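Local coordinates for CaaX farnesyltransferase beta subunit Ram1 (Aspergillus fumigatus, PDB 4L9P), which probably catalyses, with the alpha subunit, transfer of a farnesyl group from farnesyl diphosphate to a CaaX-protein cysteine, contributing the peptide-binding side of the zinc-dependent enzyme, at residues 202-207 and 254-259; 261-266 and 496-501. All blocks are in the same frame, centred on the assembly; numbering follows the deposited sequence. Where two conformers were deposited one is given.

Interaction 1 of 2, residues 202-207 and 254-259. With FII ([(3,7,11-trimethyl-dodeca-2,6,10-trienyloxycarbamoyl)-methyl]-phosphonic acid), chain Q.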
ATOM      1  N   SER B 202       1.861 -12.060  -8.405  0.66  6.11           N
ATOM      2  CA  SER B 202       1.508 -13.475  -8.406  0.66  6.83           C
ATOM      3  C   SER B 202       2.694 -14.326  -7.976  0.66  6.91           C
ATOM      4  O   SER B 202       2.504 -15.387  -7.380  0.66  6.97           O
ATOM      5  CB  SER B 202       0.995 -13.942  -9.795  0.66  8.01           C
ATOM      6  OG  SER B 202       1.653 -13.289 -10.848  0.66  8.24           O
ATOM      7  N   SER B 203       3.926 -13.902  -8.274  1.00  6.47           N
ATOM      8  CA  SER B 203       5.082 -14.654  -7.805  1.00  6.59           C
ATOM      9  C   SER B 203       5.236 -14.541  -6.292  1.00  6.07           C
ATOM     10  O   SER B 203       5.533 -15.555  -5.633  1.00  7.20           O
ATOM     11  CB  SER B 203       6.317 -14.082  -8.528  1.00  5.63           C
ATOM     12  OG  SER B 203       6.314 -14.438  -9.909  1.00  7.03           O
ATOM     13  N   TYR B 204       5.000 -13.349  -5.744  1.00  4.92           N
ATOM     14  CA  TYR B 204       5.012 -13.172  -4.292  1.00  4.77           C
ATOM     15  C   TYR B 204       3.943 -14.054  -3.641  1.00  5.41           C
ATOM     16  O   TYR B 204       4.201 -14.792  -2.684  1.00  5.68           O
ATOM     17  CB  TYR B 204       4.770 -11.683  -4.064  1.00  5.02           C
ATOM     18  CG  TYR B 204       4.438 -11.261  -2.645  1.00  4.40           C
ATOM     19  CD1 TYR B 204       5.428 -10.824  -1.763  1.00  3.96           C
ATOM     20  CD2 TYR B 204       3.115 -11.206  -2.192  1.00  4.80           C
ATOM     21  CE1 TYR B 204       5.128 -10.343  -0.488  1.00  4.54           C
ATOM     22  CE2 TYR B 204       2.787 -10.698  -0.951  1.00  5.15           C
ATOM     23  CZ  TYR B 204       3.804 -10.273  -0.100  1.00  4.36           C
ATOM     24  OH  TYR B 204       3.427  -9.787   1.131  1.00  5.70           O
ATOM     25  N   ALA B 205       2.722 -13.991  -4.139  1.00  6.27           N
ATOM     26  CA  ALA B 205       1.641 -14.812  -3.561  1.00  6.01           C
ATOM     27  C   ALA B 205       1.955 -16.287  -3.634  1.00  5.95           C
ATOM     28  O   ALA B 205       1.700 -17.042  -2.674  1.00  6.17           O
ATOM     29  CB  ALA B 205       0.317 -14.537  -4.310  1.00  6.68           C
ATOM     30  N   ALA B 206       2.512 -16.729  -4.764  1.00  6.54           N
ATOM     31  CA  ALA B 206       2.834 -18.118  -4.872  1.00  7.75           C
ATOM     32  C   ALA B 206       3.963 -18.538  -3.926  1.00  7.40           C
ATOM     33  O   ALA B 206       3.896 -19.611  -3.322  1.00  8.84           O
ATOM     34  CB  ALA B 206       3.195 -18.463  -6.349  1.00  8.79           C
ATOM     35  N   VAL B 207       5.037 -17.745  -3.868  1.00  6.46           N
ATOM     36  CA  VAL B 207       6.124 -18.086  -2.947  1.00  6.92           C
ATOM     37  C   VAL B 207       5.683 -18.121  -1.508  1.00  6.77           C
ATOM     38  O   VAL B 207       6.094 -19.014  -0.749  1.00  7.33           O
ATOM     39  CB  VAL B 207       7.319 -17.111  -3.152  1.00  7.86           C
ATOM     40  CG1 VAL B 207       8.400 -17.279  -2.057  1.00  9.23           C
ATOM     41  CG2 VAL B 207       7.945 -17.361  -4.524  1.00  8.90           C
ATOM     42  N   ALA B 254       8.913  -3.227  -6.205  1.00  7.05           N
ATOM     43  CA  ALA B 254      10.109  -3.357  -5.419  1.00  5.88           C
ATOM     44  C   ALA B 254       9.910  -4.345  -4.248  1.00  5.10           C
ATOM     45  O   ALA B 254      10.742  -5.217  -4.007  1.00  6.53           O
ATOM     46  CB  ALA B 254      10.528  -2.013  -4.873  1.00  7.07           C
ATOM     47  N   TYR B 255       8.842  -4.141  -3.450  1.00  4.00           N
ATOM     48  CA  TYR B 255       8.635  -4.990  -2.283  1.00  3.85           C
ATOM     49  C   TYR B 255       8.398  -6.448  -2.687  1.00  3.91           C
ATOM     50  O   TYR B 255       9.023  -7.391  -2.124  1.00  4.14           O
ATOM     51  CB  TYR B 255       7.406  -4.463  -1.517  1.00  3.63           C
ATOM     52  CG  TYR B 255       6.898  -5.417  -0.484  1.00  3.03           C
ATOM     53  CD1 TYR B 255       7.604  -5.671   0.703  1.00  3.89           C
ATOM     54  CD2 TYR B 255       5.694  -6.075  -0.702  1.00  3.91           C
ATOM     55  CE1 TYR B 255       7.123  -6.605   1.617  1.00  4.03           C
ATOM     56  CE2 TYR B 255       5.200  -6.987   0.195  1.00  3.49           C
ATOM     57  CZ  TYR B 255       5.921  -7.267   1.360  1.00  3.56           C
ATOM     58  OH  TYR B 255       5.422  -8.221   2.235  1.00  3.95           O
ATOM     59  N   CYS B 256       7.515  -6.703  -3.668  1.00  4.48           N
ATOM     60  CA  CYS B 256       7.256  -8.094  -4.037  1.00  5.26           C
ATOM     61  C   CYS B 256       8.491  -8.769  -4.646  1.00  4.31           C
ATOM     62  O   CYS B 256       8.763  -9.934  -4.314  1.00  5.42           O
ATOM     63  CB  CYS B 256       6.117  -8.176  -5.046  1.00  5.52           C
ATOM     64  SG  CYS B 256       4.478  -7.710  -4.375  1.00  6.41           S
ATOM     65  N   ALA B 257       9.236  -8.045  -5.500  1.00  4.80           N
ATOM     66  CA  ALA B 257      10.431  -8.639  -6.077  1.00  4.96           C
ATOM     67  C   ALA B 257      11.436  -8.979  -4.987  1.00  5.68           C
ATOM     68  O   ALA B 257      12.078 -10.054  -5.021  1.00  6.57           O
ATOM     69  CB  ALA B 257      11.066  -7.669  -7.089  1.00  6.17           C
ATOM     70  N   MET B 258      11.633  -8.058  -4.041  1.00  4.91           N
ATOM     71  CA  MET B 258      12.660  -8.314  -3.024  1.00  6.00           C
ATOM     72  C   MET B 258      12.272  -9.363  -2.002  1.00  5.17           C
ATOM     73  O   MET B 258      13.154 -10.072  -1.504  1.00  6.37           O
ATOM     74  CB  MET B 258      13.085  -7.022  -2.356  1.00  8.78           C
ATOM     75  CG  MET B 258      13.848  -6.112  -3.337  1.00  9.99           C
ATOM     76  SD  MET B 258      15.277  -6.912  -4.262  1.00 13.41           S
ATOM     77  CE  MET B 258      16.230  -7.603  -2.942  1.00 15.64           C
ATOM     78  N   VAL B 259      10.992  -9.516  -1.724  1.00  4.69           N
ATOM     79  CA  VAL B 259      10.568 -10.634  -0.862  1.00  4.62           C
ATOM     80  C   VAL B 259      10.804 -11.939  -1.576  1.00  5.05           C
ATOM     81  O   VAL B 259      11.302 -12.896  -0.946  1.00  6.08           O
ATOM     82  CB  VAL B 259       9.080 -10.485  -0.501  1.00  5.02           C
ATOM     83  CG1 VAL B 259       8.523 -11.823   0.008  1.00  6.01           C
ATOM     84  CG2 VAL B 259       8.932  -9.398   0.563  1.00  5.60           C
TER
HETATM   85  C1  FII Q 608       2.057  -6.212  -1.896  1.00 11.11           C
HETATM   86  C2  FII Q 608       0.970  -5.406  -2.556  1.00 10.84           C
HETATM   87  C6  FII Q 608       0.579  -5.851  -3.901  1.00 12.73           C
HETATM   88  C10 FII Q 608       0.680  -4.066  -2.015  1.00 10.00           C
HETATM   89  C11 FII Q 608      -0.329  -3.100  -2.635  1.00  9.72           C
HETATM   90  C12 FII Q 608      -1.643  -3.210  -1.806  1.00  8.89           C
HETATM   91  C15 FII Q 608      -2.639  -2.060  -1.917  1.00 10.93           C
HETATM   92  C18 FII Q 608      -3.941  -2.120  -1.129  1.00 11.22           C
HETATM   93  C22 FII Q 608      -2.477  -1.183  -3.118  1.00 14.30           C
HETATM   94  C23 FII Q 608      -3.206   0.149  -3.027  1.00 17.67           C
HETATM   95  C24 FII Q 608      -3.227   0.858  -4.328  1.00 15.94           C
HETATM   96  C27 FII Q 608      -4.296   1.903  -4.341  1.00 12.41           C
HETATM   97  C30 FII Q 608      -3.858   3.274  -3.853  1.00 12.96           C
HETATM   98  C34 FII Q 608      -5.338   1.711  -5.376  1.00 12.41           C
HETATM   99  C35 FII Q 608      -6.338   2.790  -5.737  1.00 13.03           C
HETATM  100  O36 FII Q 608      -7.652   2.408  -5.370  1.00 11.83           O
HETATM  101  N42 FII Q 608      -7.830   2.074  -4.055  1.00 10.47           N
HETATM  102  C43 FII Q 608      -8.415   3.111  -3.314  1.00  7.89           C
HETATM  103  O44 FII Q 608      -8.700   4.233  -3.760  1.00  8.17           O
HETATM  104  C45 FII Q 608      -8.698   2.719  -1.871  1.00  5.97           C
HETATM  105  P46 FII Q 608      -8.543   4.131  -0.657  1.00  4.74           P
HETATM  106  O49 FII Q 608      -7.267   4.810  -0.985  1.00  5.05           O
HETATM  107  O50 FII Q 608      -9.776   4.973  -0.768  1.00  7.34           O
HETATM  108  O51 FII Q 608      -8.485   3.380   0.689  1.00  5.07           O
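Tyr204 and Tyr255 bring their hydroxyls together between two helices of the alpha-alpha toroid, the barrel of helices on which protein prenyltransferase beta subunits are built. Helices 200-213 and 251-263 run in roughly the same direction, their local axes 41° apart, and Tyr204 takes part in every close contact between the two segments. Cys256 SG sits over one face of Tyr204, 4.3 Å from the ring centroid and displaced toward the rim, a sulfur-aromatic contact. Val259 CG1 closes on Tyr204 CD1 at 3.7 Å, while Tyr204 CE1 approaches Tyr255 CE2 to 3.4 Å. The two phenol rings meet obliquely, with planes at 58°, neither stacked nor edge-to-face. In both tyrosines CG is anti to the backbone N (chi1 167°), a torsion that directs the two phenols to a common meeting point at their oxygens. The OH groups are 2.8 Å apart; Tyr255 OH is also hydrogen-bonded to the backbone O of Ile497, so this buried hydroxyl has polar partners on two elements. Beyond this knot the fit is looser: Ser203 and Val207 point toward helix 251-263 without touching residues 254-259, and Ser203 OG instead bonds to Ile190 N. All four touching residues are buried, so the contact borders not on solvent but on the isoprenoid pocket, where C1 of the farnesyl analogue lies 3.8 Å from Cys256 SG and reaches Tyr255 CD2 at the edge of its ring.

Interaction 2 of 2, residues 261-266 and 496-501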
ATOM      1  N   HIS B 261      13.016 -12.501  -3.874  1.00  5.86           N
ATOM      2  CA  HIS B 261      14.482 -12.636  -3.938  1.00  6.92           C
ATOM      3  C   HIS B 261      15.017 -13.166  -2.612  1.00  7.55           C
ATOM      4  O   HIS B 261      15.868 -14.083  -2.593  1.00  8.22           O
ATOM      5  CB  HIS B 261      15.032 -11.256  -4.281  1.00  6.45           C
ATOM      6  CG  HIS B 261      16.502 -11.233  -4.558  1.00  7.72           C
ATOM      7  ND1 HIS B 261      17.456 -11.405  -3.570  1.00  9.70           N
ATOM      8  CD2 HIS B 261      17.172 -11.112  -5.737  1.00  8.14           C
ATOM      9  CE1 HIS B 261      18.664 -11.360  -4.141  1.00  9.38           C
ATOM     10  NE2 HIS B 261      18.515 -11.188  -5.454  1.00  8.44           N
ATOM     11  N   ALA B 262      14.572 -12.582  -1.502  1.00  6.54           N
ATOM     12  CA  ALA B 262      15.069 -12.971  -0.181  1.00  5.91           C
ATOM     13  C   ALA B 262      14.641 -14.385   0.195  1.00  5.58           C
ATOM     14  O   ALA B 262      15.460 -15.188   0.661  1.00  7.36           O
ATOM     15  CB  ALA B 262      14.541 -12.019   0.902  1.00  7.23           C
ATOM     16  N   LEU B 263      13.354 -14.713   0.025  1.00  5.92           N
ATOM     17  CA  LEU B 263      12.927 -16.027   0.506  1.00  5.55           C
ATOM     18  C   LEU B 263      13.529 -17.185  -0.332  1.00  6.74           C
ATOM     19  O   LEU B 263      13.645 -18.286   0.183  1.00  8.20           O
ATOM     20  CB  LEU B 263      11.393 -16.144   0.500  1.00  6.74           C
ATOM     21  CG  LEU B 263      10.754 -15.257   1.551  1.00  6.89           C
ATOM     22  CD1 LEU B 263       9.186 -15.327   1.379  1.00  7.97           C
ATOM     23  CD2 LEU B 263      11.105 -15.692   2.971  1.00  8.35           C
ATOM     24  N   LEU B 264      13.872 -16.955  -1.605  1.00  6.80           N
ATOM     25  CA  LEU B 264      14.464 -17.978  -2.471  1.00  7.68           C
ATOM     26  C   LEU B 264      16.013 -17.909  -2.452  1.00  8.41           C
ATOM     27  O   LEU B 264      16.664 -18.656  -3.185  1.00  9.86           O
ATOM     28  CB  LEU B 264      13.967 -17.801  -3.908  1.00  9.09           C
ATOM     29  CG  LEU B 264      12.431 -17.953  -4.075  1.00 10.05           C
ATOM     30  CD1 LEU B 264      12.166 -17.838  -5.585  1.00 10.66           C
ATOM     31  CD2 LEU B 264      11.796 -19.192  -3.447  1.00 12.04           C
ATOM     32  N   ASP B 265      16.586 -17.039  -1.614  1.00  9.27           N
ATOM     33  CA  ASP B 265      18.038 -16.802  -1.532  1.00  9.65           C
ATOM     34  C   ASP B 265      18.627 -16.653  -2.957  1.00  9.68           C
ATOM     35  O   ASP B 265      19.589 -17.351  -3.336  1.00 10.97           O
ATOM     36  CB  ASP B 265      18.731 -17.943  -0.783  1.00 10.99           C
ATOM     37  CG  ASP B 265      20.219 -17.652  -0.536  1.00 13.69           C
ATOM     38  OD1 ASP B 265      20.527 -16.432  -0.355  1.00 15.44           O
ATOM     39  OD2 ASP B 265      21.075 -18.610  -0.591  1.00 15.87           O
ATOM     40  N   LEU B 266      18.058 -15.762  -3.753  1.00  8.30           N
ATOM     41  CA  LEU B 266      18.622 -15.568  -5.076  1.00  7.99           C
ATOM     42  C   LEU B 266      19.913 -14.778  -4.992  1.00  8.43           C
ATOM     43  O   LEU B 266      20.156 -14.044  -4.032  1.00  9.17           O
ATOM     44  CB  LEU B 266      17.656 -14.767  -5.963  1.00  8.41           C
ATOM     45  CG  LEU B 266      16.280 -15.448  -6.138  1.00  9.46           C
ATOM     46  CD1 LEU B 266      15.391 -14.633  -7.088  1.00  9.90           C
ATOM     47  CD2 LEU B 266      16.401 -16.923  -6.619  1.00 10.28           C
ATOM     48  N   PRO B 496       6.438  -9.447  10.272  1.00  5.93           N
ATOM     49  CA  PRO B 496       5.941  -8.152   9.729  1.00  7.18           C
ATOM     50  C   PRO B 496       6.429  -7.799   8.320  1.00  7.75           C
ATOM     51  O   PRO B 496       5.777  -6.987   7.672  1.00  9.65           O
ATOM     52  CB  PRO B 496       6.405  -7.101  10.699  1.00  9.31           C
ATOM     53  CG  PRO B 496       7.287  -7.864  11.685  1.00 11.93           C
ATOM     54  CD  PRO B 496       7.213  -9.355  11.510  1.00  8.67           C
ATOM     55  N   ILE B 497       7.546  -8.363   7.862  1.00  6.24           N
ATOM     56  CA  ILE B 497       7.980  -8.089   6.482  1.00  5.57           C
ATOM     57  C   ILE B 497       7.397  -9.128   5.506  1.00  4.76           C
ATOM     58  O   ILE B 497       6.928  -8.754   4.438  1.00  5.90           O
ATOM     59  CB  ILE B 497       9.517  -8.202   6.366  1.00  6.36           C
ATOM     60  CG1 ILE B 497      10.166  -7.151   7.240  1.00  7.12           C
ATOM     61  CG2 ILE B 497       9.971  -8.052   4.924  1.00  7.17           C
ATOM     62  CD1 ILE B 497      11.712  -7.266   7.277  1.00  9.31           C
ATOM     63  N   PHE B 498       7.411 -10.425   5.868  1.00  4.38           N
ATOM     64  CA  PHE B 498       7.062 -11.488   4.892  1.00  4.53           C
ATOM     65  C   PHE B 498       5.592 -11.832   4.936  1.00  5.03           C
ATOM     66  O   PHE B 498       5.079 -12.489   4.012  1.00  6.47           O
ATOM     67  CB  PHE B 498       7.893 -12.752   5.123  1.00  5.60           C
ATOM     68  CG  PHE B 498       9.386 -12.497   4.904  1.00  5.74           C
ATOM     69  CD1 PHE B 498       9.834 -12.057   3.654  1.00  6.22           C
ATOM     70  CD2 PHE B 498      10.323 -12.606   5.976  1.00  6.56           C
ATOM     71  CE1 PHE B 498      11.170 -11.798   3.423  1.00  6.00           C
ATOM     72  CE2 PHE B 498      11.695 -12.346   5.751  1.00  6.87           C
ATOM     73  CZ  PHE B 498      12.136 -11.948   4.454  1.00  7.65           C
ATOM     74  N   VAL B 499       4.878 -11.452   6.010  1.00  5.27           N
ATOM     75  CA  VAL B 499       3.410 -11.665   6.039  1.00  4.22           C
ATOM     76  C   VAL B 499       3.003 -13.138   5.902  1.00  5.21           C
ATOM     77  O   VAL B 499       2.043 -13.504   5.226  1.00  6.13           O
ATOM     78  CB  VAL B 499       2.619 -10.716   5.064  1.00  4.71           C
ATOM     79  CG1 VAL B 499       1.219 -10.473   5.670  1.00  6.43           C
ATOM     80  CG2 VAL B 499       3.317  -9.374   4.895  1.00  5.17           C
ATOM     81  N   ILE B 500       3.766 -13.976   6.614  1.00  5.96           N
ATOM     82  CA  ILE B 500       3.537 -15.399   6.821  1.00  6.05           C
ATOM     83  C   ILE B 500       4.130 -15.725   8.182  1.00  6.59           C
ATOM     84  O   ILE B 500       4.863 -14.925   8.759  1.00  6.72           O
ATOM     85  CB  ILE B 500       4.267 -16.263   5.708  1.00  7.16           C
ATOM     86  CG1 ILE B 500       5.741 -15.851   5.531  1.00  6.94           C
ATOM     87  CG2 ILE B 500       3.487 -16.206   4.369  1.00  8.16           C
ATOM     88  CD1 ILE B 500       6.508 -16.827   4.584  1.00  7.21           C
ATOM     89  N   PRO B 501       3.842 -16.913   8.722  1.00  7.50           N
ATOM     90  CA  PRO B 501       4.443 -17.231  10.025  1.00  7.74           C
ATOM     91  C   PRO B 501       5.979 -17.199   9.959  1.00  7.76           C
ATOM     92  O   PRO B 501       6.597 -17.573   8.935  1.00  8.74           O
ATOM     93  CB  PRO B 501       3.955 -18.657  10.283  1.00  8.64           C
ATOM     94  CG  PRO B 501       2.645 -18.746   9.500  1.00  8.22           C
ATOM     95  CD  PRO B 501       2.880 -17.922   8.249  1.00  7.69           C
TER
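The ring of Phe498 lies between Leu263 and Ile497, with CD2 of Leu263 over the centre of one face and CG2 of Ile497 over the centre of the other; Ala262 CB stands at the ring edge, near its plane, 4.2 Å from Phe498 CE1. This sandwich joins the C-terminal end of helix 251-263 in the alpha-alpha toroid to the loop that leads into helix 502-513. Leu263 CD2 is 3.9 Å from the ring centroid and 12° off the normal, a well-centred CH-pi contact. Leu263 CG is anti to the carbonyl carbon (chi1 -69°), which sends its branched end out over the aromatic ring. The helix ends just here in a Schellman motif: Asp265 has positive phi, Leu266 N bonds back to His261 O at 3.0 Å, and Asp265 N bonds to Ala262 O. The turn carries the chain away from the loop, leaving Ala262 and Leu263 as the last helical residues to meet it. No hydrogen bond crosses between the two segments. Helix 502-513 borders both partners, Ile508 against Leu263 and Ala505 against Phe498. Farther along the loop, Ile500 adds a looser touch, its CD1 4.4 Å from Leu263 CD1.

In the fold
Helix 251-263 takes part in both contacts, meeting helix 200-213 through Tyr255, Cys256 and Val259, and the loop 496-501 through Ala262 and Leu263. Both are buried core on the same side of the chain's centre, with centres 8 Å apart. Interaction 1 pairs two helices beside the lipid pocket and mixes polar, sulfur and aromatic chemistry; interaction 2, its Phe498 side chain about 11 Å from the isoprenoid analogue, joins a helix end to a loop some 230 residues further along the chain through apolar contacts alone. The two meet along the loop 496-501: Val259 CG1 packs 3.9 Å from Phe498 CD1, and Val499 CG2 lies 3.8 Å from Tyr204 OH, so the two contacts touch directly.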